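Local coordinates for carbon monoxide dehydrogenase (Thermococcus sp. AM4, PDB 6T7J), which catalyses the oxidation of carbon monoxide to carbon dioxide, passing electrons to an acceptor through iron-sulfur clusters, and is seen here with a nickel-free cluster C, at residues G117-Y122 / F376-A381; L169-L174 / S231-Y236; I329-V334 / H405-K410; H462-K467 / D609-A614. All blocks are in the same frame, centred on the assembly; numbering follows the deposited sequence.

Overall arrangement
Contacts 2 and 3 are buried, whereas contacts 1 and 4 are only partly so, the centre of contact 1 lying about 26 Å from the centre of the chain. Contact 2 joins parts of the helical region. Contact 1 ties the end of that region's helix 81-115 to the start of helix 381-395, in the first Rossmann-like domain. Contact 3 lies in that domain: helix 381-395, which starts at contact 1, leads on to loop 405-410. Contact 4 pairs two helices of the second Rossmann-like domain, its centre 44 Å from that of contact 1. The chemistry differs: aromatic rings against alanines in contact 1, methionine and leucine chains in contact 2, a backbone hydrogen bond in contact 3 and aliphatic helix packing in contact 4.

Contact 1. Residues G117-Y122 / F376-A381; sequences GRFQYY and FNAEKA
The methyl of A378 sits over the centre of the F119 ring in a CH-pi contact, CB lying 3.5 Å from the ring centroid and 7° off its normal. The contact joins two type I turns: F119 to Y122, reached from helix 81-115 of the helical region, and A378 to A381, which leads from the Rossmann-like parallel sheet into helix 381-395. Methyl bumps from the second turn settle against the aromatic side chains of the first, A378 CB in the angle between F119 and Y122, whose CE2 is 4.1 Å from it. The F119 side chain has CG anti to its own carbonyl carbon (chi1 -57°), which carries the ring over toward A378, while chi2 (-43°) turns its face to the methyl. A serine here would remove that face and is likely to leave the A378 methyl without the ring that covers one side of it, opening a gap beside E379. The second bump, A381 CB, meets Y122 CE2 at 4.0 Å and, more distantly, Y121 CD2. Y121 itself is turned edge-on to the second turn, with CE2 3.5 Å from E379 O in the ring plane. K276 ties the tyrosines together, bonding to Y121 O and making a cation-pi contact with Y122. The hydroxyl of Y122 is hydrogen-bonded to I272 O, and the same OH meets the edge of the F376 ring, 3.6 Å from F376 CE2.

Contact 2. Residues L169-L174 / S231-Y236; sequences LRMLAL and SMMATY
M171 sets its terminal methyl against helix 212-242, where CE lies 3.6 Å from M232 CG and equally 3.6 Å from M233 CG. This is the tight, buried part of the contact. The M171 chain is bent at both chi2 (-68°) and chi3 (-82°), and the curl brings CE against two successive residues of the helix; M171 CG also lies 3.8 Å from M233 CG. M232 bends as well, and its CG takes a second neighbour, L174 CD1, at 3.7 Å, so one methylene is pressed from both M171 and L174. An alanine in place of M171 would lack CG, SD and CE, and would probably leave M232 and M233 without the methyl that lies against both, opening a gap in the buried half. M233 runs on to A104 and V108 of helix 81-115 and to L157 and F161 of helix 146-162, which places this half deep among helices. Toward L174 and Y236, both partly exposed, the fit is sparser: L174 CD2 approaches Y236 OH at 3.6 Å and the ring carbon CZ at 4.1 Å. That ring also makes a cation-pi contact with K129. The start of 169-174 is held separately, E160 accepting hydrogen bonds from the backbone N of R170 and of M171. Taken together, a short 3-10 segment, 170-174, packs by apolar side chains against a long helix, within the N-terminal helical domain of the nickel carbon monoxide dehydrogenases.

Contact 3. Residues I329-V334 / H405-K410; sequences IITGAV and HIPKHK
T331 grips H405 from the backbone, its O accepting from H405 N at 2.9 Å with an N-H...O angle of 159°. The site lies in the first Rossmann-like domain, where helix 325-330 gives way to the turn before strand 336-339, and where a loop runs from helix 381-395 to strand 411-415. A weaker contact runs alongside the bond, T331 CA lying 3.5 Å from H405 O in a CA-H...O geometry. The T331 side chain adds its carbon side to that same carbonyl: CB is 3.7 Å from H405 O, while CG2 points on to P407, whose CD it meets at 4.3 Å. With OG1 set between the backbone N and carbonyl carbon (chi1 67°), the hydroxyl turns back toward its own helix, where it is hydrogen-bonded to A328 O, and it also receives a weak bond from A333 N. This last bond spans G332, which has positive phi at the helix exit. The H405 imidazole makes no close contact with T331; its NE2 is bonded to E22 of helix 20-30. L23 of that helix touches both T331 and P407. I406 is turned the other way: CG1 lies anti to its carbonyl carbon and the chain continues extended (chi2 171°) toward A333. The apolar meeting there is methyl to methyl, I406 CD1 being 3.8 Å from A333 CB.

Contact 4. Residues H462-K467 / D609-A614; sequences HVTLAK and DPVKAA
L465 reaches toward the neighbouring helix with a single methyl. CG anti to the backbone N (chi1 -177°) carries the branch toward A614, and chi2 of 66° sets CD1 3.6 Å from both its CA and its CB. The same L465 CD1 comes within 3.6 Å of P610 O, a carbonyl engaged in the backbone bond from A614 N. T464, one residue earlier, makes contact through its methyl: at chi1 -69° OG1 lies beside the backbone N and bonds to Y460 O, which leaves CG2 to face P610 and V611. That methyl meets P610 CB at 3.6 Å and V611 CG2 at 4.0 Å. The two helices belong to the second Rossmann-like domain, helix 460-471 following strand 444-448 and helix 610-627 following edge strand 604-606; the axes of the short segments 462-467 and 610-614 approach to 8.6 Å at 33° from parallel. On its far side helix 460-471 uses H462, whose NE2 bonds to the O of C451, a residue of the pocket of the broken Fe4S4 cluster. P610 opens its helix right after the N-cap D609, whose OD1 accepts from K612 N at 3.1 Å, met from above the carboxylate plane, and weakly from V611 N.

Contact 1. Residues G117-Y122 / F376-A381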
loop_
_atom_site.group_PDB
_atom_site.type_symbol
_atom_site.label_atom_id
_atom_site.label_comp_id
_atom_site.label_asym_id
_atom_site.label_seq_id
_atom_site.Cartn_x
_atom_site.Cartn_y
_atom_site.Cartn_z
ATOM N N GLY A 117 -4.194 32.619 5.070
ATOM C CA GLY A 117 -4.761 33.407 6.146
ATOM C C GLY A 117 -5.955 32.781 6.830
ATOM O O GLY A 117 -6.819 33.506 7.333
ATOM N N ARG A 118 -6.025 31.452 6.880
ATOM C CA ARG A 118 -7.183 30.752 7.427
ATOM C C ARG A 118 -6.964 30.257 8.853
ATOM O O ARG A 118 -7.834 30.441 9.710
ATOM C CB ARG A 118 -7.560 29.577 6.514
ATOM C CG ARG A 118 -8.154 30.007 5.178
ATOM C CD ARG A 118 -8.867 28.859 4.476
ATOM N NE ARG A 118 -8.013 28.218 3.479
ATOM C CZ ARG A 118 -7.504 26.996 3.604
ATOM N NH1 ARG A 118 -7.765 26.272 4.685
ATOM N NH2 ARG A 118 -6.734 26.497 2.646
ATOM N N PHE A 119 -5.818 29.633 9.131
ATOM C CA PHE A 119 -5.528 29.093 10.460
ATOM C C PHE A 119 -4.705 30.121 11.230
ATOM O O PHE A 119 -3.483 30.023 11.343
ATOM C CB PHE A 119 -4.797 27.758 10.358
ATOM C CG PHE A 119 -5.526 26.719 9.560
ATOM C CD1 PHE A 119 -6.887 26.530 9.718
ATOM C CD2 PHE A 119 -4.842 25.920 8.657
ATOM C CE1 PHE A 119 -7.556 25.568 8.983
ATOM C CE2 PHE A 119 -5.504 24.958 7.921
ATOM C CZ PHE A 119 -6.864 24.782 8.083
ATOM N N GLN A 120 -5.396 31.118 11.780
ATOM C CA GLN A 120 -4.688 32.184 12.479
ATOM C C GLN A 120 -4.111 31.741 13.817
ATOM O O GLN A 120 -3.440 32.546 14.472
ATOM C CB GLN A 120 -5.609 33.387 12.681
ATOM C CG GLN A 120 -6.374 33.797 11.436
ATOM C CD GLN A 120 -5.995 35.183 10.947
ATOM O OE1 GLN A 120 -6.315 36.188 11.583
ATOM N NE2 GLN A 120 -5.307 35.241 9.813
ATOM N N TYR A 121 -4.345 30.503 14.245
ATOM C CA TYR A 121 -3.654 29.973 15.413
ATOM C C TYR A 121 -2.250 29.483 15.089
ATOM O O TYR A 121 -1.555 29.005 15.991
ATOM C CB TYR A 121 -4.464 28.837 16.043
ATOM C CG TYR A 121 -5.676 29.309 16.808
ATOM C CD1 TYR A 121 -5.552 30.196 17.868
ATOM C CD2 TYR A 121 -6.949 28.869 16.467
ATOM C CE1 TYR A 121 -6.660 30.632 18.570
ATOM C CE2 TYR A 121 -8.064 29.298 17.162
ATOM C CZ TYR A 121 -7.914 30.180 18.213
ATOM O OH TYR A 121 -9.021 30.609 18.908
ATOM N N TYR A 122 -1.817 29.592 13.836
ATOM C CA TYR A 122 -0.494 29.157 13.419
ATOM C C TYR A 122 0.181 30.267 12.625
ATOM O O TYR A 122 -0.464 30.957 11.828
ATOM C CB TYR A 122 -0.570 27.873 12.587
ATOM C CG TYR A 122 -1.109 26.688 13.355
ATOM C CD1 TYR A 122 -0.253 25.844 14.050
ATOM C CD2 TYR A 122 -2.470 26.418 13.391
ATOM C CE1 TYR A 122 -0.737 24.762 14.759
ATOM C CE2 TYR A 122 -2.965 25.337 14.097
ATOM C CZ TYR A 122 -2.092 24.513 14.779
ATOM O OH TYR A 122 -2.574 23.433 15.485
ATOM N N PHE A 376 -9.242 16.719 16.556
ATOM C CA PHE A 376 -8.518 17.976 16.451
ATOM C C PHE A 376 -8.601 18.515 15.031
ATOM O O PHE A 376 -8.515 17.758 14.059
ATOM C CB PHE A 376 -7.055 17.776 16.855
ATOM C CG PHE A 376 -6.291 19.056 17.046
ATOM C CD1 PHE A 376 -6.371 19.754 18.240
ATOM C CD2 PHE A 376 -5.484 19.552 16.036
ATOM C CE1 PHE A 376 -5.662 20.927 18.422
ATOM C CE2 PHE A 376 -4.773 20.726 16.211
ATOM C CZ PHE A 376 -4.861 21.411 17.407
ATOM N N ASN A 377 -8.779 19.829 14.919
ATOM C CA ASN A 377 -8.752 20.516 13.637
ATOM C C ASN A 377 -8.054 21.855 13.819
ATOM O O ASN A 377 -8.072 22.436 14.907
ATOM C CB ASN A 377 -10.162 20.710 13.060
ATOM C CG ASN A 377 -10.971 21.734 13.827
ATOM O OD1 ASN A 377 -10.887 21.818 15.050
ATOM N ND2 ASN A 377 -11.764 22.521 13.107
ATOM N N ALA A 378 -7.438 22.340 12.740
ATOM C CA ALA A 378 -6.561 23.502 12.850
ATOM C C ALA A 378 -7.335 24.770 13.194
ATOM O O ALA A 378 -6.854 25.600 13.975
ATOM C CB ALA A 378 -5.776 23.687 11.551
ATOM N N GLU A 379 -8.536 24.935 12.633
ATOM C CA GLU A 379 -9.228 26.216 12.744
ATOM C C GLU A 379 -9.680 26.511 14.170
ATOM O O GLU A 379 -9.698 27.678 14.578
ATOM C CB GLU A 379 -10.421 26.257 11.791
ATOM C CG GLU A 379 -10.720 27.649 11.255
ATOM C CD GLU A 379 -11.980 27.696 10.416
ATOM O OE1 GLU A 379 -11.915 27.327 9.224
ATOM O OE2 GLU A 379 -13.035 28.105 10.949
ATOM N N LYS A 380 -10.051 25.488 14.935
ATOM C CA LYS A 380 -10.457 25.648 16.329
ATOM C C LYS A 380 -9.427 25.037 17.276
ATOM O O LYS A 380 -9.770 24.500 18.330
ATOM C CB LYS A 380 -11.833 25.031 16.569
ATOM C CG LYS A 380 -12.958 25.680 15.774
ATOM C CD LYS A 380 -13.269 27.079 16.287
ATOM C CE LYS A 380 -14.258 27.800 15.381
ATOM N NZ LYS A 380 -14.497 29.204 15.826
ATOM N N ALA A 381 -8.146 25.143 16.909
ATOM C CA ALA A 381 -7.088 24.409 17.600
ATOM C C ALA A 381 -7.032 24.757 19.083
ATOM O O ALA A 381 -6.989 23.864 19.940
ATOM C CB ALA A 381 -5.743 24.693 16.933
#

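Contact 2. Residues L169-L174 / S231-Y236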
loop_
_atom_site.group_PDB
_atom_site.type_symbol
_atom_site.label_atom_id
_atom_site.label_comp_id
_atom_site.label_asym_id
_atom_site.label_seq_id
_atom_site.Cartn_x
_atom_site.Cartn_y
_atom_site.Cartn_z
ATOM N N LEU A 169 10.816 14.415 -8.316
ATOM C CA LEU A 169 10.245 15.223 -7.247
ATOM C C LEU A 169 10.995 16.543 -7.115
ATOM O O LEU A 169 12.225 16.591 -7.214
ATOM C CB LEU A 169 10.296 14.458 -5.926
ATOM C CG LEU A 169 9.211 13.407 -5.693
ATOM C CD1 LEU A 169 9.576 12.530 -4.515
ATOM C CD2 LEU A 169 7.866 14.078 -5.463
ATOM N N ARG A 170 10.243 17.622 -6.888
ATOM C CA ARG A 170 10.855 18.944 -6.790
ATOM C C ARG A 170 11.828 19.023 -5.619
ATOM O O ARG A 170 12.918 19.592 -5.748
ATOM C CB ARG A 170 9.774 20.016 -6.660
ATOM C CG ARG A 170 8.774 20.023 -7.802
ATOM C CD ARG A 170 9.366 20.647 -9.054
ATOM N NE ARG A 170 9.827 22.011 -8.814
ATOM C CZ ARG A 170 9.098 23.097 -9.043
ATOM N NH1 ARG A 170 9.600 24.298 -8.793
ATOM N NH2 ARG A 170 7.867 22.984 -9.523
ATOM N N MET A 171 11.460 18.441 -4.473
ATOM C CA MET A 171 12.299 18.536 -3.282
ATOM C C MET A 171 13.680 17.922 -3.487
ATOM O O MET A 171 14.596 18.208 -2.705
ATOM C CB MET A 171 11.602 17.872 -2.093
ATOM C CG MET A 171 10.391 18.633 -1.580
ATOM S SD MET A 171 10.820 20.207 -0.814
ATOM C CE MET A 171 11.278 19.664 0.827
ATOM N N LEU A 172 13.857 17.102 -4.528
ATOM C CA LEU A 172 15.178 16.575 -4.856
ATOM C C LEU A 172 16.190 17.676 -5.145
ATOM O O LEU A 172 17.393 17.393 -5.178
ATOM C CB LEU A 172 15.089 15.627 -6.054
ATOM C CG LEU A 172 14.383 14.291 -5.813
ATOM C CD1 LEU A 172 14.586 13.359 -6.993
ATOM C CD2 LEU A 172 14.871 13.647 -4.527
ATOM N N ALA A 173 15.738 18.917 -5.347
ATOM C CA ALA A 173 16.667 20.035 -5.464
ATOM C C ALA A 173 17.533 20.198 -4.220
ATOM O O ALA A 173 18.554 20.891 -4.277
ATOM C CB ALA A 173 15.899 21.329 -5.745
ATOM N N LEU A 174 17.153 19.581 -3.100
ATOM C CA LEU A 174 17.979 19.616 -1.899
ATOM C C LEU A 174 19.073 18.556 -1.896
ATOM O O LEU A 174 19.962 18.612 -1.041
ATOM C CB LEU A 174 17.103 19.447 -0.654
ATOM C CG LEU A 174 16.204 20.631 -0.291
ATOM C CD1 LEU A 174 14.943 20.152 0.407
ATOM C CD2 LEU A 174 16.952 21.620 0.583
ATOM N N SER A 231 9.318 13.183 4.182
ATOM C CA SER A 231 9.902 13.487 5.485
ATOM C C SER A 231 10.611 14.836 5.465
ATOM O O SER A 231 10.572 15.586 6.451
ATOM C CB SER A 231 10.869 12.376 5.895
ATOM O OG SER A 231 10.210 11.373 6.648
ATOM N N MET A 232 11.260 15.160 4.343
ATOM C CA MET A 232 11.931 16.450 4.203
ATOM C C MET A 232 10.934 17.599 4.289
ATOM O O MET A 232 11.180 18.600 4.972
ATOM C CB MET A 232 12.694 16.495 2.879
ATOM C CG MET A 232 13.644 17.672 2.754
ATOM S SD MET A 232 15.129 17.470 3.755
ATOM C CE MET A 232 16.042 16.288 2.772
ATOM N N MET A 233 9.802 17.473 3.587
ATOM C CA MET A 233 8.757 18.487 3.679
ATOM C C MET A 233 8.220 18.591 5.097
ATOM O O MET A 233 7.996 19.697 5.602
ATOM C CB MET A 233 7.620 18.167 2.714
ATOM C CG MET A 233 7.854 18.593 1.277
ATOM S SD MET A 233 6.499 18.062 0.210
ATOM C CE MET A 233 5.336 17.484 1.433
ATOM N N ALA A 234 7.991 17.450 5.748
ATOM C CA ALA A 234 7.518 17.466 7.126
ATOM C C ALA A 234 8.455 18.279 8.011
ATOM O O ALA A 234 8.018 19.181 8.734
ATOM C CB ALA A 234 7.380 16.036 7.653
ATOM N N THR A 235 9.757 17.991 7.934
ATOM C CA THR A 235 10.725 18.691 8.777
ATOM C C THR A 235 10.779 20.179 8.444
ATOM O O THR A 235 10.717 21.033 9.342
ATOM C CB THR A 235 12.109 18.055 8.623
ATOM O OG1 THR A 235 12.089 16.723 9.152
ATOM C CG2 THR A 235 13.161 18.875 9.361
ATOM N N TYR A 236 10.896 20.511 7.154
ATOM C CA TYR A 236 11.040 21.909 6.758
ATOM C C TYR A 236 9.811 22.724 7.139
ATOM O O TYR A 236 9.934 23.847 7.641
ATOM C CB TYR A 236 11.304 22.004 5.256
ATOM C CG TYR A 236 12.747 22.291 4.899
ATOM C CD1 TYR A 236 13.191 23.594 4.712
ATOM C CD2 TYR A 236 13.665 21.258 4.744
ATOM C CE1 TYR A 236 14.509 23.863 4.383
ATOM C CE2 TYR A 236 14.987 21.517 4.415
ATOM C CZ TYR A 236 15.402 22.822 4.236
ATOM O OH TYR A 236 16.712 23.088 3.908
#

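Contact 3. Residues I329-V334 / H405-K410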
loop_
_atom_site.group_PDB
_atom_site.type_symbol
_atom_site.label_atom_id
_atom_site.label_comp_id
_atom_site.label_asym_id
_atom_site.label_seq_id
_atom_site.Cartn_x
_atom_site.Cartn_y
_atom_site.Cartn_z
ATOM N N ILE A 329 1.591 4.674 31.848
ATOM C CA ILE A 329 0.277 4.574 32.471
ATOM C C ILE A 329 0.361 3.770 33.761
ATOM O O ILE A 329 -0.441 3.969 34.682
ATOM C CB ILE A 329 -0.733 3.961 31.482
ATOM C CG1 ILE A 329 -0.649 4.671 30.129
ATOM C CG2 ILE A 329 -2.149 4.031 32.037
ATOM C CD1 ILE A 329 -1.488 4.023 29.047
ATOM N N ILE A 330 1.334 2.860 33.860
ATOM C CA ILE A 330 1.453 2.011 35.044
ATOM C C ILE A 330 2.093 2.741 36.215
ATOM O O ILE A 330 2.069 2.230 37.342
ATOM C CB ILE A 330 2.200 0.729 34.628
ATOM C CG1 ILE A 330 1.516 0.132 33.397
ATOM C CG2 ILE A 330 2.215 -0.302 35.748
ATOM C CD1 ILE A 330 2.060 -1.196 32.961
ATOM N N THR A 331 2.642 3.940 35.989
ATOM C CA THR A 331 3.035 4.784 37.113
ATOM C C THR A 331 1.830 5.168 37.960
ATOM O O THR A 331 1.971 5.429 39.160
ATOM C CB THR A 331 3.743 6.048 36.620
ATOM O OG1 THR A 331 2.815 6.870 35.900
ATOM C CG2 THR A 331 4.919 5.694 35.721
ATOM N N GLY A 332 0.642 5.201 37.359
ATOM C CA GLY A 332 -0.567 5.567 38.064
ATOM C C GLY A 332 -0.816 7.052 38.181
ATOM O O GLY A 332 -1.775 7.452 38.851
ATOM N N ALA A 333 0.006 7.885 37.544
ATOM C CA ALA A 333 -0.081 9.331 37.696
ATOM C C ALA A 333 -0.420 10.051 36.397
ATOM O O ALA A 333 -0.342 11.283 36.351
ATOM C CB ALA A 333 1.231 9.884 38.264
ATOM N N VAL A 334 -0.793 9.329 35.346
ATOM C CA VAL A 334 -1.119 9.944 34.064
ATOM C C VAL A 334 -2.615 10.232 34.036
ATOM O O VAL A 334 -3.437 9.314 33.975
ATOM C CB VAL A 334 -0.701 9.059 32.886
ATOM C CG1 VAL A 334 -1.205 9.650 31.580
ATOM C CG2 VAL A 334 0.809 8.914 32.850
ATOM N N HIS A 405 3.500 4.938 41.576
ATOM C CA HIS A 405 4.933 4.678 41.719
ATOM C C HIS A 405 5.635 5.290 40.511
ATOM O O HIS A 405 5.686 4.680 39.440
ATOM C CB HIS A 405 5.229 3.188 41.835
ATOM C CG HIS A 405 6.691 2.865 41.889
ATOM N ND1 HIS A 405 7.360 2.637 43.073
ATOM C CD2 HIS A 405 7.613 2.735 40.907
ATOM C CE1 HIS A 405 8.629 2.379 42.816
ATOM N NE2 HIS A 405 8.810 2.434 41.509
ATOM N N ILE A 406 6.164 6.493 40.685
ATOM C CA ILE A 406 6.952 7.170 39.660
ATOM C C ILE A 406 8.421 6.889 39.949
ATOM O O ILE A 406 8.889 7.197 41.055
ATOM C CB ILE A 406 6.672 8.680 39.640
ATOM C CG1 ILE A 406 5.184 8.946 39.400
ATOM C CG2 ILE A 406 7.525 9.368 38.582
ATOM C CD1 ILE A 406 4.786 10.397 39.584
ATOM N N PRO A 407 9.169 6.293 39.024
ATOM C CA PRO A 407 10.603 6.098 39.266
ATOM C C PRO A 407 11.325 7.438 39.355
ATOM O O PRO A 407 11.142 8.318 38.512
ATOM C CB PRO A 407 11.062 5.277 38.055
ATOM C CG PRO A 407 9.812 4.654 37.515
ATOM C CD PRO A 407 8.722 5.645 37.780
ATOM N N LYS A 408 12.150 7.578 40.402
ATOM C CA LYS A 408 12.920 8.803 40.631
ATOM C C LYS A 408 13.775 9.173 39.431
ATOM O O LYS A 408 14.057 10.356 39.207
ATOM C CB LYS A 408 13.815 8.630 41.864
ATOM C CG LYS A 408 14.041 9.891 42.712
ATOM C CD LYS A 408 14.896 10.939 42.000
ATOM C CE LYS A 408 15.142 12.173 42.849
ATOM N NZ LYS A 408 16.078 13.117 42.170
ATOM N N HIS A 409 14.185 8.183 38.651
ATOM C CA HIS A 409 15.259 8.362 37.687
ATOM C C HIS A 409 14.916 9.424 36.652
ATOM O O HIS A 409 13.906 9.328 35.947
ATOM C CB HIS A 409 15.563 7.023 37.032
ATOM C CG HIS A 409 15.861 5.943 38.024
ATOM N ND1 HIS A 409 17.081 5.832 38.651
ATOM C CD2 HIS A 409 15.091 4.945 38.516
ATOM C CE1 HIS A 409 17.057 4.801 39.477
ATOM N NE2 HIS A 409 15.861 4.246 39.413
ATOM N N LYS A 410 15.768 10.441 36.585
ATOM C CA LYS A 410 15.602 11.598 35.725
ATOM C C LYS A 410 16.986 11.988 35.228
ATOM O O LYS A 410 17.976 11.834 35.945
ATOM C CB LYS A 410 14.931 12.748 36.493
ATOM C CG LYS A 410 14.794 14.057 35.744
ATOM C CD LYS A 410 13.832 14.996 36.469
ATOM C CE LYS A 410 14.139 15.075 37.962
ATOM N NZ LYS A 410 13.865 16.429 38.523
#

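Contact 4. Residues H462-K467 / D609-A614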
loop_
_atom_site.group_PDB
_atom_site.type_symbol
_atom_site.label_atom_id
_atom_site.label_comp_id
_atom_site.label_asym_id
_atom_site.label_seq_id
_atom_site.Cartn_x
_atom_site.Cartn_y
_atom_site.Cartn_z
ATOM N N HIS A 462 20.992 0.787 21.562
ATOM C CA HIS A 462 21.124 2.223 21.337
ATOM C C HIS A 462 22.310 2.794 22.110
ATOM O O HIS A 462 23.267 3.329 21.528
ATOM C CB HIS A 462 19.833 2.940 21.750
ATOM C CG HIS A 462 18.674 2.701 20.831
ATOM N ND1 HIS A 462 18.768 2.816 19.462
ATOM C CD2 HIS A 462 17.388 2.366 21.093
ATOM C CE1 HIS A 462 17.591 2.557 18.918
ATOM N NE2 HIS A 462 16.738 2.280 19.887
ATOM N N VAL A 463 22.271 2.655 23.438
ATOM C CA VAL A 463 23.267 3.299 24.285
ATOM C C VAL A 463 24.632 2.642 24.118
ATOM O O VAL A 463 25.659 3.327 24.100
ATOM C CB VAL A 463 22.810 3.297 25.755
ATOM C CG1 VAL A 463 22.522 1.887 26.237
ATOM C CG2 VAL A 463 23.867 3.928 26.618
ATOM N N THR A 464 24.673 1.312 23.990
ATOM C CA THR A 464 25.962 0.638 23.871
ATOM C C THR A 464 26.660 1.013 22.568
ATOM O O THR A 464 27.869 1.277 22.559
ATOM C CB THR A 464 25.784 -0.877 23.982
ATOM O OG1 THR A 464 25.409 -1.218 25.323
ATOM C CG2 THR A 464 27.080 -1.597 23.643
ATOM N N LEU A 465 25.916 1.061 21.458
ATOM C CA LEU A 465 26.504 1.489 20.196
ATOM C C LEU A 465 26.974 2.935 20.272
ATOM O O LEU A 465 28.083 3.256 19.822
ATOM C CB LEU A 465 25.494 1.311 19.062
ATOM C CG LEU A 465 26.018 1.649 17.666
ATOM C CD1 LEU A 465 27.106 0.676 17.268
ATOM C CD2 LEU A 465 24.895 1.632 16.653
ATOM N N ALA A 466 26.149 3.822 20.841
ATOM C CA ALA A 466 26.558 5.218 20.968
ATOM C C ALA A 466 27.840 5.348 21.787
ATOM O O ALA A 466 28.757 6.090 21.407
ATOM C CB ALA A 466 25.429 6.036 21.595
ATOM N N LYS A 467 27.921 4.623 22.907
ATOM C CA LYS A 467 29.103 4.665 23.763
ATOM C C LYS A 467 30.335 4.164 23.022
ATOM O O LYS A 467 31.391 4.812 23.033
ATOM C CB LYS A 467 28.871 3.815 25.013
ATOM C CG LYS A 467 28.076 4.467 26.127
ATOM C CD LYS A 467 28.169 3.605 27.380
ATOM C CE LYS A 467 26.951 3.754 28.272
ATOM N NZ LYS A 467 27.017 4.985 29.105
ATOM N N ASP A 609 24.343 -7.601 17.607
ATOM C CA ASP A 609 25.241 -7.294 18.714
ATOM C C ASP A 609 25.714 -5.850 18.608
ATOM O O ASP A 609 26.277 -5.472 17.572
ATOM C CB ASP A 609 26.437 -8.234 18.718
ATOM C CG ASP A 609 27.236 -8.164 20.010
ATOM O OD1 ASP A 609 27.835 -7.105 20.295
ATOM O OD2 ASP A 609 27.271 -9.173 20.743
ATOM N N PRO A 610 25.526 -5.023 19.641
ATOM C CA PRO A 610 25.937 -3.613 19.521
ATOM C C PRO A 610 27.442 -3.425 19.430
ATOM O O PRO A 610 27.901 -2.532 18.709
ATOM C CB PRO A 610 25.361 -2.964 20.790
ATOM C CG PRO A 610 24.446 -3.974 21.392
ATOM C CD PRO A 610 24.892 -5.315 20.934
ATOM N N VAL A 611 28.227 -4.238 20.142
ATOM C CA VAL A 611 29.679 -4.071 20.127
ATOM C C VAL A 611 30.259 -4.531 18.793
ATOM O O VAL A 611 31.134 -3.868 18.214
ATOM C CB VAL A 611 30.310 -4.821 21.315
ATOM C CG1 VAL A 611 31.775 -4.438 21.472
ATOM C CG2 VAL A 611 29.535 -4.531 22.592
ATOM N N LYS A 612 29.788 -5.676 18.290
ATOM C CA LYS A 612 30.175 -6.128 16.956
ATOM C C LYS A 612 29.827 -5.082 15.905
ATOM O O LYS A 612 30.643 -4.763 15.028
ATOM C CB LYS A 612 29.481 -7.452 16.636
ATOM C CG LYS A 612 30.233 -8.699 17.062
ATOM C CD LYS A 612 29.945 -9.848 16.102
ATOM C CE LYS A 612 30.093 -11.199 16.782
ATOM N NZ LYS A 612 28.879 -12.046 16.606
ATOM N N ALA A 613 28.604 -4.547 15.973
ATOM C CA ALA A 613 28.176 -3.536 15.014
ATOM C C ALA A 613 29.023 -2.277 15.126
ATOM O O ALA A 613 29.328 -1.634 14.116
ATOM C CB ALA A 613 26.698 -3.210 15.222
ATOM N N ALA A 614 29.410 -1.907 16.348
ATOM C CA ALA A 614 30.290 -0.758 16.530
ATOM C C ALA A 614 31.633 -0.987 15.854
ATOM O O ALA A 614 32.158 -0.094 15.181
ATOM C CB ALA A 614 30.483 -0.474 18.017
#